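Side-chain contacts in N-isopropylammelide isopropylaminohydrolase (Burkholderia multivorans ATCC 17616, PDB 6NBO), which is a zinc-containing member of the amidohydrolase family, combining a TIM-barrel domain that holds the metal site with a smaller beta domain: residues A[28-33]-A[42-47]; A[14-17]-A[23-26]; A[228-233]-A[267-272]. All coordinates share one frame; numbering follows the deposited sequence.

Contacts 1 and 2 belong to the small beta domain, here its N-terminal strands, and share strand 25-30; they touch where I29 CD1 meets I14 CD1, at 3.8 Å. Contact 3 lies about 45 Å from contact 1 and 43 Å from contact 2, centre to centre, among the barrel helices. All three are partly buried, but their chemistry differs. Contact 1 is a loop resting on a sheet face, almost wholly van der Waals, with L28 inside and E30 partly exposed. Contact 2 pairs neighbouring strands through backbone hydrogen bonds and buried D26, satisfied by backbone N-H groups and water. Contact 3 joins helices by side chains: L230 and M269 inside, the D231-R268 salt bridge partly exposed.

Contact 1. Residues A[28-33]-A[42-47]; sequences LIEGDR and DAPPGC
L28 and P44 carry the apolar part of this contact, the methyl end of L28 pointing at the CG-CD edge of the proline ring. The two methyls straddle that edge: L28 CD1 lies 3.8 Å from P44 CD, and L28 CD2 lies 3.9 Å from P44 CG. With its CG anti to the backbone N (chi1 178°), L28 carries this fork off the sheet to meet the loop. CD1 also approaches the sulfur, L28 CD1 lying 4.0 Å from C47 SG, but C47 has a second conformer, which makes that touch less certain. A branched leucine suits the spot because its two methyls can fit around a rigid ring, itself a flat-sided apolar group that costs little entropy to pack.

The fold explains the meeting. In the small beta domain of this amidohydrolase, the chain runs from strand 33-38 at one edge of a four-stranded sheet to strand 48-51 at the other, and 42-47 is part of that connection. It passes the face bearing L28 and E30, whereas I29 points away and packs on I14 and A365.

The polar end of E30 meets the same ring in a van der Waals contact, E30 OE2 standing 3.4 Å from P44 CG. Its chain is extended beyond CG, long enough to bring OE2 beside the ring, where E30 is partly exposed.

Backbone bonds shape each segment separately. A type II turn, closed by C47 N to P44 O at 3.2 Å, combines P45, whose ring fixes phi, with G46 at positive phi. At the hairpin end of 28-33, E30 and R33 bond reciprocally around a type II' turn, with E30 N to R33 O at 3.0 Å; G31 readily adopts the positive phi of its first corner.

Contact 2. Residues A[14-17]-A[23-26]; sequences IRNV and DALD
D26 and R15 lie across from each other on neighbouring strands, their side chains crossing at a slant with carboxylate and guanidinium planes 55° apart. Starting at the root of the aspartate, D26 CB sits 3.5 Å from I14 O. The next atom, CG, is set beside the backbone N, anti to the carbonyl carbon (chi1 -52°), and so rests against the arginine chain, D26 CG being 3.9 Å from R15 CG. OD1 then takes the backbone N-H of N16, the residue after R15: N16 N is 2.9 Å from D26 OD1 at an angle of 153°, meeting the oxygen on its anti side and somewhat out of the carboxylate plane. The other oxygen, OD2, accepts from the backbone N of L41 and from water 1, which also receives the N-H of R15 NE. Arginine and aspartate are thus linked through water, without direct contact of their charged atoms. The short, forked aspartate suits the place, since one oxygen can reach the backbone while the other turns to the loop at L41.

Beyond it, V17 and L25 pair by backbone bonds in both directions, V17 N to L25 O at 2.9 Å and L25 N to V17 O at 2.7 Å, and V17 CG2 touches L25 CD1 at 4.1 Å. N16 holds a left-handed backbone, which asparagine tolerates well. With N16 and V17 both opposite L25, the hairpin of strands 11-17 and 25-30 contains a G1 beta bulge.

Contact 3. Residues A[228-233]-A[267-272]; sequences YSLDLI and ARMAEL
A salt bridge between D231 and R268, with an apolar touch of L230 on M269 beside it, joins two neighbouring outer helices of the TIM barrel, 223-239 and 259-272. The arginine presents the end of its guanidinium, so that both terminal nitrogens grip a single oxygen: R268 NH1 is 2.7 Å and R268 NH2 2.8 Å from D231 OD1. Sharing one acceptor bends both bonds, to 144° and 136°. OD1 lies close to the guanidinium plane, but the two flat groups are not coplanar; their planes stand 68° apart. NH1 uses the anti lone pair of OD1, while NH2 comes from the same anti side, tilted out of the carboxylate plane. A bend at chi3 turns the arginine chain toward helix 223-239, and its length lets the end reach D231 from the neighbouring helix. The second oxygen of the carboxylate, OD2, accepts from Q235 NE2 one turn along its own helix, which should help fix the rotation of the group.

In the barrel these helices follow strands 215-219 and 246-250, which bring in the zinc ligands H218 and H250. Helix 223-239 also packs on strand 246-250: L230 reaches inward to I248, which suits leucine, whereas D231, the next residue, is partly exposed.

Between the helices, L230 CD2 meets M269 SD at 4.2 Å, the two side chains crossing nearly at a right angle. Methionine's flexible, unbranched chain, bent at chi3, lets the sulfur settle against L230, and M269 also packs on L234.

Contact 1. Residues A[28-33]-A[42-47]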
loop_
_atom_site.group_PDB
_atom_site.type_symbol
_atom_site.label_atom_id
_atom_site.label_comp_id
_atom_site.label_asym_id
_atom_site.label_seq_id
_atom_site.Cartn_x
_atom_site.Cartn_y
_atom_site.Cartn_z
ATOM N N LEU A 28 -12.102 -22.926 -7.417
ATOM C CA LEU A 28 -11.159 -24.031 -7.357
ATOM C C LEU A 28 -9.740 -23.479 -7.413
ATOM O O LEU A 28 -9.392 -22.730 -8.331
ATOM C CB LEU A 28 -11.378 -25.012 -8.513
ATOM C CG LEU A 28 -10.401 -26.192 -8.557
ATOM C CD1 LEU A 28 -10.543 -27.073 -7.312
ATOM C CD2 LEU A 28 -10.576 -27.029 -9.832
ATOM N N ILE A 29 -8.920 -23.880 -6.449
ATOM C CA ILE A 29 -7.538 -23.433 -6.342
ATOM C C ILE A 29 -6.645 -24.639 -6.544
ATOM O O ILE A 29 -6.906 -25.710 -5.980
ATOM C CB ILE A 29 -7.275 -22.779 -4.969
ATOM C CG1 ILE A 29 -7.995 -21.437 -4.892
ATOM C CG2 ILE A 29 -5.777 -22.651 -4.703
ATOM C CD1 ILE A 29 -8.242 -20.980 -3.461
ATOM N N GLU A 30 -5.603 -24.488 -7.363
ATOM C CA GLU A 30 -4.581 -25.519 -7.453
ATOM C C GLU A 30 -3.207 -24.869 -7.411
ATOM O O GLU A 30 -2.966 -23.876 -8.102
ATOM C CB GLU A 30 -4.751 -26.368 -8.729
ATOM C CG GLU A 30 -6.090 -27.092 -8.733
ATOM C CD GLU A 30 -6.272 -28.031 -9.892
ATOM O OE1 GLU A 30 -5.434 -28.012 -10.819
ATOM O OE2 GLU A 30 -7.259 -28.809 -9.861
ATOM N N GLY A 31 -2.304 -25.439 -6.614
ATOM C CA GLY A 31 -1.021 -24.777 -6.409
ATOM C C GLY A 31 -1.258 -23.387 -5.838
ATOM O O GLY A 31 -2.088 -23.193 -4.943
ATOM N N ASP A 32 -0.572 -22.376 -6.369
ATOM C CA ASP A 32 -0.765 -21.027 -5.843
ATOM C C ASP A 32 -1.682 -20.170 -6.716
ATOM O O ASP A 32 -1.683 -18.941 -6.577
ATOM C CB ASP A 32 0.584 -20.328 -5.635
ATOM C CG ASP A 32 1.327 -20.078 -6.929
ATOM O OD1 ASP A 32 0.938 -20.633 -7.968
ATOM O OD2 ASP A 32 2.311 -19.314 -6.910
ATOM N N ARG A 33 -2.473 -20.784 -7.596
ATOM C CA ARG A 33 -3.300 -20.041 -8.544
ATOM C C ARG A 33 -4.761 -20.463 -8.455
ATOM O O ARG A 33 -5.094 -21.584 -8.063
ATOM C CB ARG A 33 -2.835 -20.253 -9.988
ATOM C CG ARG A 33 -1.379 -19.962 -10.224
ATOM C CD ARG A 33 -1.174 -18.536 -10.635
ATOM N NE ARG A 33 0.239 -18.254 -10.842
ATOM C CZ ARG A 33 0.702 -17.372 -11.719
ATOM N NH1 ARG A 33 -0.137 -16.693 -12.486
ATOM N NH2 ARG A 33 2.008 -17.180 -11.837
ATOM N N ASP A 42 -16.924 -29.293 -10.265
ATOM C CA ASP A 42 -16.499 -30.641 -9.918
ATOM C C ASP A 42 -15.231 -30.590 -9.078
ATOM O O ASP A 42 -14.392 -29.698 -9.224
ATOM C CB ASP A 42 -16.244 -31.473 -11.177
ATOM C CG ASP A 42 -17.265 -31.216 -12.256
ATOM O OD1 ASP A 42 -18.378 -31.779 -12.160
ATOM O OD2 ASP A 42 -16.965 -30.416 -13.176
ATOM N N ALA A 43 -15.098 -31.562 -8.190
ATOM C CA ALA A 43 -13.940 -31.646 -7.317
ATOM C C ALA A 43 -12.904 -32.566 -7.944
ATOM O O ALA A 43 -13.216 -33.729 -8.215
ATOM C CB ALA A 43 -14.342 -32.173 -5.948
ATOM N N PRO A 44 -11.692 -32.093 -8.223
ATOM C CA PRO A 44 -10.626 -33.018 -8.588
ATOM C C PRO A 44 -10.446 -34.051 -7.500
ATOM O O PRO A 44 -10.680 -33.770 -6.308
ATOM C CB PRO A 44 -9.396 -32.109 -8.716
ATOM C CG PRO A 44 -9.940 -30.743 -8.967
ATOM C CD PRO A 44 -11.249 -30.686 -8.223
ATOM N N PRO A 45 -10.072 -35.274 -7.856
ATOM C CA PRO A 45 -9.889 -36.318 -6.838
ATOM C C PRO A 45 -8.951 -35.852 -5.728
ATOM O O PRO A 45 -7.927 -35.219 -5.984
ATOM C CB PRO A 45 -9.298 -37.485 -7.638
ATOM C CG PRO A 45 -9.791 -37.258 -9.038
ATOM C CD PRO A 45 -9.843 -35.773 -9.223
ATOM N N GLY A 46 -9.344 -36.114 -4.479
ATOM C CA GLY A 46 -8.510 -35.824 -3.322
ATOM C C GLY A 46 -8.426 -34.373 -2.908
ATOM O O GLY A 46 -7.611 -34.030 -2.044
ATOM N N CYS A 47 -9.246 -33.509 -3.478
ATOM C CA CYS A 47 -9.178 -32.079 -3.237
ATOM C C CYS A 47 -9.780 -31.734 -1.874
ATOM O O CYS A 47 -10.811 -32.291 -1.495
ATOM C CB CYS A 47 -9.931 -31.380 -4.372
ATOM S SG CYS A 47 -10.187 -29.629 -4.308
#

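Contact 2. Residues A[14-17]-A[23-26]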
loop_
_atom_site.group_PDB
_atom_site.type_symbol
_atom_site.label_atom_id
_atom_site.label_comp_id
_atom_site.label_asym_id
_atom_site.label_seq_id
_atom_site.Cartn_x
_atom_site.Cartn_y
_atom_site.Cartn_z
ATOM N N ILE A 14 -13.207 -24.002 -2.732
ATOM C CA ILE A 14 -14.013 -23.161 -1.854
ATOM C C ILE A 14 -15.407 -23.080 -2.465
ATOM O O ILE A 14 -15.597 -22.460 -3.515
ATOM C CB ILE A 14 -13.404 -21.764 -1.702
ATOM C CG1 ILE A 14 -11.947 -21.857 -1.213
ATOM C CG2 ILE A 14 -14.282 -20.905 -0.777
ATOM C CD1 ILE A 14 -11.215 -20.486 -1.217
ATOM N N ARG A 15 -16.379 -23.712 -1.819
ATOM C CA ARG A 15 -17.725 -23.775 -2.358
ATOM C C ARG A 15 -18.587 -22.635 -1.836
ATOM O O ARG A 15 -18.455 -22.213 -0.687
ATOM C CB ARG A 15 -18.386 -25.098 -1.997
ATOM C CG ARG A 15 -17.956 -26.260 -2.875
ATOM C CD ARG A 15 -18.710 -27.501 -2.471
ATOM N NE ARG A 15 -18.339 -28.640 -3.298
ATOM C CZ ARG A 15 -18.314 -29.892 -2.858
ATOM N NH1 ARG A 15 -18.633 -30.157 -1.595
ATOM N NH2 ARG A 15 -17.967 -30.877 -3.676
ATOM N N ASN A 16 -19.501 -22.170 -2.691
ATOM C CA ASN A 16 -20.669 -21.399 -2.263
ATOM C C ASN A 16 -20.265 -20.048 -1.657
ATOM O O ASN A 16 -20.555 -19.743 -0.496
ATOM C CB ASN A 16 -21.508 -22.224 -1.279
ATOM C CG ASN A 16 -22.785 -21.529 -0.865
ATOM O OD1 ASN A 16 -23.297 -20.668 -1.580
ATOM N ND2 ASN A 16 -23.308 -21.898 0.299
ATOM N N VAL A 17 -19.577 -19.241 -2.466
ATOM C CA VAL A 17 -19.211 -17.877 -2.092
ATOM C C VAL A 17 -19.744 -16.916 -3.146
ATOM O O VAL A 17 -20.144 -17.310 -4.237
ATOM C CB VAL A 17 -17.698 -17.695 -1.921
ATOM C CG1 VAL A 17 -17.190 -18.524 -0.743
ATOM C CG2 VAL A 17 -16.972 -18.053 -3.217
ATOM N N ASP A 23 -24.511 -13.996 -8.776
ATOM C CA ASP A 23 -24.870 -15.269 -8.169
ATOM C C ASP A 23 -23.649 -15.913 -7.512
ATOM O O ASP A 23 -22.500 -15.617 -7.842
ATOM C CB ASP A 23 -25.471 -16.205 -9.216
ATOM C CG ASP A 23 -26.703 -15.618 -9.874
ATOM O OD1 ASP A 23 -27.431 -14.857 -9.198
ATOM O OD2 ASP A 23 -26.939 -15.914 -11.066
ATOM N N ALA A 24 -23.912 -16.792 -6.549
ATOM C CA ALA A 24 -22.832 -17.469 -5.853
ATOM C C ALA A 24 -22.093 -18.402 -6.805
ATOM O O ALA A 24 -22.630 -18.850 -7.819
ATOM C CB ALA A 24 -23.368 -18.257 -4.660
ATOM N N LEU A 25 -20.839 -18.693 -6.472
ATOM C CA LEU A 25 -20.060 -19.631 -7.273
ATOM C C LEU A 25 -19.073 -20.361 -6.372
ATOM O O LEU A 25 -18.987 -20.097 -5.169
ATOM C CB LEU A 25 -19.343 -18.909 -8.422
ATOM C CG LEU A 25 -18.566 -17.618 -8.140
ATOM C CD1 LEU A 25 -17.294 -17.834 -7.325
ATOM C CD2 LEU A 25 -18.243 -16.922 -9.455
ATOM N N ASP A 26 -18.331 -21.294 -6.967
ATOM C CA ASP A 26 -17.215 -21.953 -6.308
ATOM C C ASP A 26 -15.910 -21.439 -6.893
ATOM O O ASP A 26 -15.853 -20.974 -8.034
ATOM C CB ASP A 26 -17.259 -23.479 -6.471
ATOM C CG ASP A 26 -18.585 -24.087 -6.072
ATOM O OD1 ASP A 26 -19.301 -23.534 -5.211
ATOM O OD2 ASP A 26 -18.905 -25.141 -6.640
HETATM O O HOH W 1 -18.803 -27.854 -5.975
#

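Contact 3. Residues A[228-233]-A[267-272]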
loop_
_atom_site.group_PDB
_atom_site.type_symbol
_atom_site.label_atom_id
_atom_site.label_comp_id
_atom_site.label_asym_id
_atom_site.label_seq_id
_atom_site.Cartn_x
_atom_site.Cartn_y
_atom_site.Cartn_z
ATOM N N TYR A 228 4.169 23.018 -8.188
ATOM C CA TYR A 228 5.452 23.183 -8.857
ATOM C C TYR A 228 6.286 21.907 -8.782
ATOM O O TYR A 228 6.847 21.462 -9.790
ATOM C CB TYR A 228 6.212 24.360 -8.243
ATOM C CG TYR A 228 7.670 24.408 -8.647
ATOM C CD1 TYR A 228 8.070 25.006 -9.842
ATOM C CD2 TYR A 228 8.640 23.828 -7.846
ATOM C CE1 TYR A 228 9.413 25.033 -10.214
ATOM C CE2 TYR A 228 9.959 23.838 -8.208
ATOM C CZ TYR A 228 10.346 24.440 -9.383
ATOM O OH TYR A 228 11.677 24.427 -9.718
ATOM N N SER A 229 6.412 21.321 -7.585
ATOM C CA SER A 229 7.221 20.117 -7.453
ATOM C C SER A 229 6.637 18.977 -8.270
ATOM O O SER A 229 7.377 18.231 -8.923
ATOM C CB SER A 229 7.332 19.703 -5.984
ATOM O OG SER A 229 8.154 20.593 -5.261
ATOM N N LEU A 230 5.313 18.820 -8.229
ATOM C CA LEU A 230 4.652 17.780 -9.016
ATOM C C LEU A 230 4.933 17.950 -10.505
ATOM O O LEU A 230 5.220 16.972 -11.210
ATOM C CB LEU A 230 3.146 17.807 -8.745
ATOM C CG LEU A 230 2.316 16.709 -9.422
ATOM C CD1 LEU A 230 2.943 15.322 -9.207
ATOM C CD2 LEU A 230 0.877 16.735 -8.920
ATOM N N ASP A 231 4.866 19.185 -11.004
ATOM C CA ASP A 231 5.177 19.425 -12.410
ATOM C C ASP A 231 6.595 18.985 -12.742
ATOM O O ASP A 231 6.830 18.362 -13.786
ATOM C CB ASP A 231 4.987 20.902 -12.751
ATOM C CG ASP A 231 5.491 21.238 -14.145
ATOM O OD1 ASP A 231 4.945 20.696 -15.117
ATOM O OD2 ASP A 231 6.447 22.024 -14.269
ATOM N N LEU A 232 7.554 19.321 -11.870
ATOM C CA LEU A 232 8.936 18.892 -12.069
ATOM C C LEU A 232 9.033 17.377 -12.144
ATOM O O LEU A 232 9.705 16.829 -13.028
ATOM C CB LEU A 232 9.828 19.409 -10.936
ATOM C CG LEU A 232 10.288 20.862 -10.938
ATOM C CD1 LEU A 232 11.237 21.079 -9.771
ATOM C CD2 LEU A 232 10.974 21.194 -12.250
ATOM N N ILE A 233 8.382 16.685 -11.209
ATOM C CA ILE A 233 8.420 15.227 -11.168
ATOM C C ILE A 233 7.838 14.636 -12.451
ATOM O O ILE A 233 8.410 13.719 -13.053
ATOM C CB ILE A 233 7.673 14.732 -9.920
ATOM C CG1 ILE A 233 8.478 15.086 -8.663
ATOM C CG2 ILE A 233 7.399 13.234 -10.008
ATOM C CD1 ILE A 233 7.652 15.089 -7.389
ATOM N N ALA A 267 -4.562 14.996 -15.554
ATOM C CA ALA A 267 -4.516 14.505 -16.928
ATOM C C ALA A 267 -3.117 14.023 -17.281
ATOM O O ALA A 267 -2.956 12.962 -17.891
ATOM C CB ALA A 267 -4.975 15.594 -17.903
ATOM N N ARG A 268 -2.092 14.768 -16.857
ATOM C CA ARG A 268 -0.717 14.363 -17.125
ATOM C C ARG A 268 -0.367 13.087 -16.385
ATOM O O ARG A 268 0.288 12.199 -16.947
ATOM C CB ARG A 268 0.245 15.485 -16.736
ATOM C CG ARG A 268 0.111 16.703 -17.637
ATOM C CD ARG A 268 0.831 17.898 -17.050
ATOM N NE ARG A 268 2.272 17.679 -16.973
ATOM C CZ ARG A 268 3.104 18.496 -16.347
ATOM N NH1 ARG A 268 2.625 19.571 -15.744
ATOM N NH2 ARG A 268 4.403 18.231 -16.317
ATOM N N MET A 269 -0.785 12.981 -15.117
ATOM C CA MET A 269 -0.549 11.755 -14.368
ATOM C C MET A 269 -1.208 10.556 -15.041
ATOM O O MET A 269 -0.602 9.484 -15.144
ATOM C CB MET A 269 -1.051 11.926 -12.930
ATOM C CG MET A 269 -0.357 13.086 -12.214
ATOM S SD MET A 269 -1.154 13.522 -10.668
ATOM C CE MET A 269 -0.928 11.992 -9.808
ATOM N N ALA A 270 -2.448 10.711 -15.510
ATOM C CA ALA A 270 -3.111 9.599 -16.179
ATOM C C ALA A 270 -2.324 9.166 -17.413
ATOM O O ALA A 270 -2.082 7.972 -17.628
ATOM C CB ALA A 270 -4.536 9.993 -16.569
ATOM N N GLU A 271 -1.912 10.140 -18.229
ATOM C CA GLU A 271 -1.132 9.856 -19.431
ATOM C C GLU A 271 0.136 9.070 -19.103
ATOM O O GLU A 271 0.500 8.140 -19.830
ATOM C CB GLU A 271 -0.795 11.172 -20.138
ATOM C CG GLU A 271 0.081 11.027 -21.369
ATOM C CD GLU A 271 -0.524 10.100 -22.406
ATOM O OE1 GLU A 271 -1.753 10.165 -22.620
ATOM O OE2 GLU A 271 0.227 9.296 -22.999
ATOM N N LEU A 272 0.809 9.410 -18.007
ATOM C CA LEU A 272 2.081 8.787 -17.666
ATOM C C LEU A 272 1.926 7.539 -16.807
ATOM O O LEU A 272 2.935 6.944 -16.412
ATOM C CB LEU A 272 2.982 9.798 -16.950
ATOM C CG LEU A 272 3.467 10.917 -17.874
ATOM C CD1 LEU A 272 4.057 12.072 -17.090
ATOM C CD2 LEU A 272 4.496 10.348 -18.834
#